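Local coordinates for protein short chain dehydrogenase (Salmonella typhi, PDB 3G1T) that probably catalyses NAD(P)-dependent oxidation or reduction, as a two-subunit short-chain dehydrogenase with a Rossmann fold, at residues 71-85 with 124-137. Residues are numbered along the deposited sequence; the frame is centred on the assembly and turned at random.
Sequences LDLLTCTAEECRQVA and QVNVNATFMLTQAL
Cys81 of helix 78-91 sets its SG against the backbone of Leu133 on helix 116-142, in the Rossmann fold of a short-chain dehydrogenase; residues 78-85 and 124-137 of these helices cross at -40°. The sulfur lies beside its own backbone N (chi1 -68°) and settles between Met132 and Leu133, 3.6 Å from Leu133 N. Small residues bring the backbones close: Ala136 CB enters the hollow beside Cys81 O, and Ala85 CB lies against the Ala136 carbonyl. Met132, flexible enough to curl at chi3 (-65°), brings its SD against the start of helix 78-91, 3.6 Å from Ala78 N, and takes CE to Cys76 O. In the loop before that helix, Leu73 and Leu74 straddle Val125, whose branched side chain offers one methyl to each: Val125 CG1 meets Leu73 CB, while Val125 CG2 lies 3.8 Å from Leu74 CA. The Ala129 methyl is a bump small enough to fit beside Leu73 O and Cys76 SG. No direct hydrogen bond joins the segments; one water instead bridges Leu73 O and Cys76 O to Gln124 NE2, which also bonds Gln120 of the second subunit. Arg82 drapes its CD over Ala136 CB, and a water in its guanidinium plane accepts from Arg82 NH1 and donates to Ala136 O, 2.6 Å from the water oxygen.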
loop_
_atom_site.group_PDB
_atom_site.type_symbol
_atom_site.label_atom_id
_atom_site.label_comp_id
_atom_site.label_asym_id
_atom_site.label_seq_id
_atom_site.Cartn_x
_atom_site.Cartn_y
_atom_site.Cartn_z
ATOM N N LEU A 71 -2.920 -0.882 -23.170
ATOM C CA LEU A 71 -1.971 -0.278 -22.183
ATOM C C LEU A 71 -1.506 -1.395 -21.283
ATOM O O LEU A 71 -2.338 -2.134 -20.727
ATOM C CB LEU A 71 -2.588 0.840 -21.348
ATOM C CG LEU A 71 -1.711 1.681 -20.378
ATOM C CD1 LEU A 71 -0.832 2.748 -21.035
ATOM C CD2 LEU A 71 -2.558 2.286 -19.298
ATOM N N ASP A 72 -0.185 -1.524 -21.148
ATOM C CA ASP A 72 0.393 -2.546 -20.268
ATOM C C ASP A 72 0.798 -1.858 -18.981
ATOM O O ASP A 72 1.749 -1.095 -18.963
ATOM C CB ASP A 72 1.612 -3.181 -20.923
ATOM C CG ASP A 72 2.088 -4.463 -20.232
ATOM O OD1 ASP A 72 2.773 -5.252 -20.925
ATOM O OD2 ASP A 72 1.827 -4.717 -19.033
ATOM N N LEU A 73 0.046 -2.108 -17.923
ATOM C CA LEU A 73 0.188 -1.372 -16.658
ATOM C C LEU A 73 1.522 -1.699 -16.006
ATOM O O LEU A 73 2.112 -0.846 -15.280
ATOM C CB LEU A 73 -0.955 -1.711 -15.711
ATOM C CG LEU A 73 -2.364 -1.116 -16.016
ATOM C CD1 LEU A 73 -3.299 -1.433 -14.888
ATOM C CD2 LEU A 73 -2.409 0.375 -16.328
ATOM N N LEU A 74 2.010 -2.903 -16.291
ATOM C CA LEU A 74 3.339 -3.326 -15.753
ATOM C C LEU A 74 4.464 -2.455 -16.214
ATOM O O LEU A 74 5.414 -2.219 -15.468
ATOM C CB LEU A 74 3.640 -4.798 -16.052
ATOM C CG LEU A 74 4.870 -5.433 -15.403
ATOM C CD1 LEU A 74 4.854 -5.282 -13.871
ATOM C CD2 LEU A 74 5.061 -6.969 -15.866
ATOM N N THR A 75 4.380 -1.988 -17.464
ATOM C CA THR A 75 5.513 -1.300 -18.091
ATOM C C THR A 75 5.201 0.157 -18.443
ATOM O O THR A 75 6.096 0.895 -18.839
ATOM C CB THR A 75 6.003 -2.012 -19.383
ATOM O OG1 THR A 75 5.004 -1.903 -20.386
ATOM C CG2 THR A 75 6.374 -3.493 -19.160
ATOM N N CYS A 76 3.953 0.579 -18.278
ATOM C CA CYS A 76 3.583 1.917 -18.762
ATOM C C CYS A 76 4.228 3.063 -17.968
ATOM O O CYS A 76 4.509 2.942 -16.764
ATOM C CB CYS A 76 2.060 2.126 -18.866
ATOM S SG CYS A 76 1.231 2.288 -17.253
ATOM N N THR A 77 4.475 4.156 -18.699
ATOM C CA THR A 77 5.020 5.400 -18.164
ATOM C C THR A 77 3.919 6.408 -17.924
ATOM O O THR A 77 2.839 6.296 -18.489
ATOM C CB THR A 77 6.075 6.015 -19.160
ATOM O OG1 THR A 77 5.417 6.479 -20.360
ATOM C CG2 THR A 77 7.188 4.929 -19.542
ATOM N N ALA A 78 4.181 7.387 -17.073
ATOM C CA ALA A 78 3.289 8.554 -16.928
ATOM C C ALA A 78 2.867 9.144 -18.311
ATOM O O ALA A 78 1.686 9.391 -18.558
ATOM C CB ALA A 78 3.973 9.616 -16.059
ATOM N N GLU A 79 3.827 9.351 -19.205
ATOM C CA GLU A 79 3.563 9.893 -20.572
ATOM C C GLU A 79 2.644 8.978 -21.399
ATOM O O GLU A 79 1.760 9.453 -22.116
ATOM C CB GLU A 79 4.896 10.111 -21.294
ATOM C CG GLU A 79 4.818 10.780 -22.669
ATOM C CD GLU A 79 4.061 12.117 -22.664
ATOM O OE1 GLU A 79 4.121 12.868 -21.654
ATOM O OE2 GLU A 79 3.408 12.423 -23.695
ATOM N N GLU A 80 2.841 7.673 -21.310
ATOM C CA GLU A 80 1.863 6.727 -21.954
ATOM C C GLU A 80 0.419 6.826 -21.406
ATOM O O GLU A 80 -0.565 6.736 -22.170
ATOM C CB GLU A 80 2.364 5.263 -21.862
ATOM C CG GLU A 80 3.418 4.936 -22.972
ATOM C CD GLU A 80 4.142 3.591 -22.790
ATOM O OE1 GLU A 80 4.262 3.100 -21.655
ATOM O OE2 GLU A 80 4.632 3.047 -23.810
ATOM N N CYS A 81 0.304 6.998 -20.092
ATOM C CA CYS A 81 -1.024 7.248 -19.458
ATOM C C CYS A 81 -1.605 8.576 -19.971
ATOM O O CYS A 81 -2.799 8.629 -20.285
ATOM C CB CYS A 81 -0.920 7.258 -17.926
ATOM S SG CYS A 81 -0.523 5.631 -17.303
ATOM N N ARG A 82 -0.768 9.627 -20.058
ATOM C CA ARG A 82 -1.207 10.929 -20.593
ATOM C C ARG A 82 -1.669 10.800 -22.094
ATOM O O ARG A 82 -2.631 11.479 -22.496
ATOM C CB ARG A 82 -0.128 12.038 -20.474
ATOM C CG ARG A 82 0.253 12.589 -19.064
ATOM C CD ARG A 82 -0.898 13.184 -18.158
ATOM N NE ARG A 82 -0.385 13.611 -16.849
ATOM C CZ ARG A 82 -1.064 14.313 -15.936
ATOM N NH1 ARG A 82 -2.323 14.701 -16.154
ATOM N NH2 ARG A 82 -0.468 14.653 -14.794
ATOM N N GLN A 83 -0.999 9.931 -22.869
ATOM C CA GLN A 83 -1.396 9.673 -24.272
ATOM C C GLN A 83 -2.768 9.101 -24.386
ATOM O O GLN A 83 -3.535 9.519 -25.266
ATOM C CB GLN A 83 -0.412 8.730 -25.022
ATOM C CG GLN A 83 1.001 9.277 -25.374
ATOM C CD GLN A 83 2.084 8.142 -25.556
ATOM O OE1 GLN A 83 1.772 6.989 -25.928
ATOM N NE2 GLN A 83 3.366 8.487 -25.297
ATOM N N VAL A 84 -3.137 8.190 -23.479
ATOM C CA VAL A 84 -4.495 7.660 -23.426
ATOM C C VAL A 84 -5.523 8.736 -23.118
ATOM O O VAL A 84 -6.569 8.768 -23.764
ATOM C CB VAL A 84 -4.620 6.434 -22.415
ATOM C CG1 VAL A 84 -6.118 5.987 -22.137
ATOM C CG2 VAL A 84 -3.689 5.250 -22.875
ATOM N N ALA A 85 -5.223 9.592 -22.128
ATOM C CA ALA A 85 -6.128 10.620 -21.715
ATOM C C ALA A 85 -6.321 11.596 -22.871
ATOM O O ALA A 85 -7.415 12.030 -23.137
ATOM C CB ALA A 85 -5.564 11.363 -20.489
ATOM N N GLN A 124 3.621 -2.362 -8.878
ATOM C CA GLN A 124 3.648 -1.504 -10.060
ATOM C C GLN A 124 2.303 -1.524 -10.762
ATOM O O GLN A 124 1.841 -0.459 -11.229
ATOM C CB GLN A 124 4.754 -1.931 -11.070
ATOM C CG GLN A 124 5.023 -0.868 -12.176
ATOM C CD GLN A 124 5.515 0.438 -11.557
ATOM O OE1 GLN A 124 6.120 0.404 -10.509
ATOM N NE2 GLN A 124 5.368 1.578 -12.270
ATOM N N VAL A 125 1.677 -2.704 -10.887
ATOM C CA VAL A 125 0.395 -2.748 -11.609
ATOM C C VAL A 125 -0.700 -2.177 -10.684
ATOM O O VAL A 125 -1.506 -1.317 -11.121
ATOM C CB VAL A 125 0.016 -4.214 -12.055
ATOM C CG1 VAL A 125 -1.469 -4.341 -12.575
ATOM C CG2 VAL A 125 1.009 -4.666 -13.122
ATOM N N ASN A 126 -0.777 -2.721 -9.463
ATOM C CA ASN A 126 -1.975 -2.544 -8.652
ATOM C C ASN A 126 -1.952 -1.159 -8.015
ATOM O O ASN A 126 -3.022 -0.553 -7.775
ATOM C CB ASN A 126 -2.113 -3.616 -7.542
ATOM C CG ASN A 126 -2.331 -5.027 -8.129
ATOM O OD1 ASN A 126 -2.303 -5.157 -9.377
ATOM N ND2 ASN A 126 -2.519 -6.060 -7.273
ATOM N N VAL A 127 -0.755 -0.642 -7.765
ATOM C CA VAL A 127 -0.703 0.667 -7.134
ATOM C C VAL A 127 -0.151 1.780 -8.047
ATOM O O VAL A 127 -0.834 2.806 -8.315
ATOM C CB VAL A 127 0.119 0.658 -5.821
ATOM C CG1 VAL A 127 0.012 2.030 -5.078
ATOM C CG2 VAL A 127 -0.384 -0.410 -4.886
ATOM N N ASN A 128 1.065 1.636 -8.516
ATOM C CA ASN A 128 1.663 2.832 -9.174
ATOM C C ASN A 128 1.103 3.151 -10.547
ATOM O O ASN A 128 0.918 4.324 -10.906
ATOM C CB ASN A 128 3.186 2.700 -9.290
ATOM C CG ASN A 128 3.860 2.453 -7.946
ATOM O OD1 ASN A 128 3.380 2.876 -6.929
ATOM N ND2 ASN A 128 4.966 1.673 -7.954
ATOM N N ALA A 129 0.875 2.131 -11.373
ATOM C CA ALA A 129 0.291 2.390 -12.671
ATOM C C ALA A 129 -1.194 2.739 -12.586
ATOM O O ALA A 129 -1.704 3.502 -13.371
ATOM C CB ALA A 129 0.460 1.159 -13.522
ATOM N N THR A 130 -1.904 2.172 -11.610
ATOM C CA THR A 130 -3.294 2.470 -11.437
ATOM C C THR A 130 -3.381 3.951 -10.978
ATOM O O THR A 130 -4.222 4.695 -11.444
ATOM C CB THR A 130 -3.911 1.470 -10.414
ATOM O OG1 THR A 130 -3.889 0.147 -10.982
ATOM C CG2 THR A 130 -5.315 1.844 -10.076
ATOM N N PHE A 131 -2.468 4.371 -10.106
ATOM C CA PHE A 131 -2.348 5.802 -9.781
ATOM C C PHE A 131 -2.044 6.688 -10.984
ATOM O O PHE A 131 -2.716 7.679 -11.214
ATOM C CB PHE A 131 -1.246 6.039 -8.672
ATOM C CG PHE A 131 -0.624 7.431 -8.723
ATOM C CD1 PHE A 131 -1.399 8.543 -8.401
ATOM C CD2 PHE A 131 0.718 7.600 -9.123
ATOM C CE1 PHE A 131 -0.838 9.830 -8.458
ATOM C CE2 PHE A 131 1.335 8.938 -9.166
ATOM C CZ PHE A 131 0.474 10.051 -8.827
ATOM N N MET A 132 -1.016 6.348 -11.743
ATOM C CA MET A 132 -0.621 7.150 -12.908
ATOM C C MET A 132 -1.768 7.337 -13.918
ATOM O O MET A 132 -1.999 8.462 -14.426
ATOM C CB MET A 132 0.564 6.522 -13.586
ATOM C CG MET A 132 1.947 6.873 -12.858
ATOM S SD MET A 132 3.500 6.411 -13.702
ATOM C CE MET A 132 3.344 4.622 -13.689
ATOM N N LEU A 133 -2.410 6.210 -14.276
ATOM C CA LEU A 133 -3.628 6.244 -15.125
ATOM C C LEU A 133 -4.748 7.109 -14.538
ATOM O O LEU A 133 -5.295 7.994 -15.230
ATOM C CB LEU A 133 -4.152 4.815 -15.373
ATOM C CG LEU A 133 -5.339 4.732 -16.359
ATOM C CD1 LEU A 133 -4.993 5.454 -17.740
ATOM C CD2 LEU A 133 -5.647 3.188 -16.486
ATOM N N THR A 134 -5.027 6.936 -13.247
ATOM C CA THR A 134 -6.014 7.789 -12.568
ATOM C C THR A 134 -5.694 9.284 -12.692
ATOM O O THR A 134 -6.556 10.069 -13.077
ATOM C CB THR A 134 -6.160 7.453 -11.062
ATOM O OG1 THR A 134 -6.555 6.074 -10.907
ATOM C CG2 THR A 134 -7.294 8.402 -10.386
ATOM N N GLN A 135 -4.451 9.630 -12.406
ATOM C CA GLN A 135 -4.073 11.051 -12.407
ATOM C C GLN A 135 -4.287 11.653 -13.766
ATOM O O GLN A 135 -4.723 12.836 -13.891
ATOM C CB GLN A 135 -2.662 11.182 -11.932
ATOM C CG GLN A 135 -2.035 12.557 -12.181
ATOM C CD GLN A 135 -0.623 12.599 -11.658
ATOM O OE1 GLN A 135 0.310 12.098 -12.290
ATOM N NE2 GLN A 135 -0.460 13.200 -10.469
ATOM N N ALA A 136 -3.950 10.889 -14.816
ATOM C CA ALA A 136 -4.085 11.410 -16.182
ATOM C C ALA A 136 -5.533 11.653 -16.635
ATOM O O ALA A 136 -5.725 12.438 -17.589
ATOM C CB ALA A 136 -3.445 10.461 -17.134
ATOM N N LEU A 137 -6.489 10.898 -16.041
ATOM C CA LEU A 137 -7.930 10.950 -16.301
ATOM C C LEU A 137 -8.741 11.841 -15.364
ATOM O O LEU A 137 -9.930 12.064 -15.615
ATOM C CB LEU A 137 -8.503 9.511 -16.244
ATOM C CG LEU A 137 -7.742 8.582 -17.228
ATOM C CD1 LEU A 137 -8.278 7.172 -16.981
ATOM C CD2 LEU A 137 -8.105 9.004 -18.644
HETATM O O HOH W 1 4.053 0.922 -14.914
HETATM O O HOH W 2 -3.895 13.774 -18.790
HETATM O O HOH W 3 1.916 14.135 -13.049
#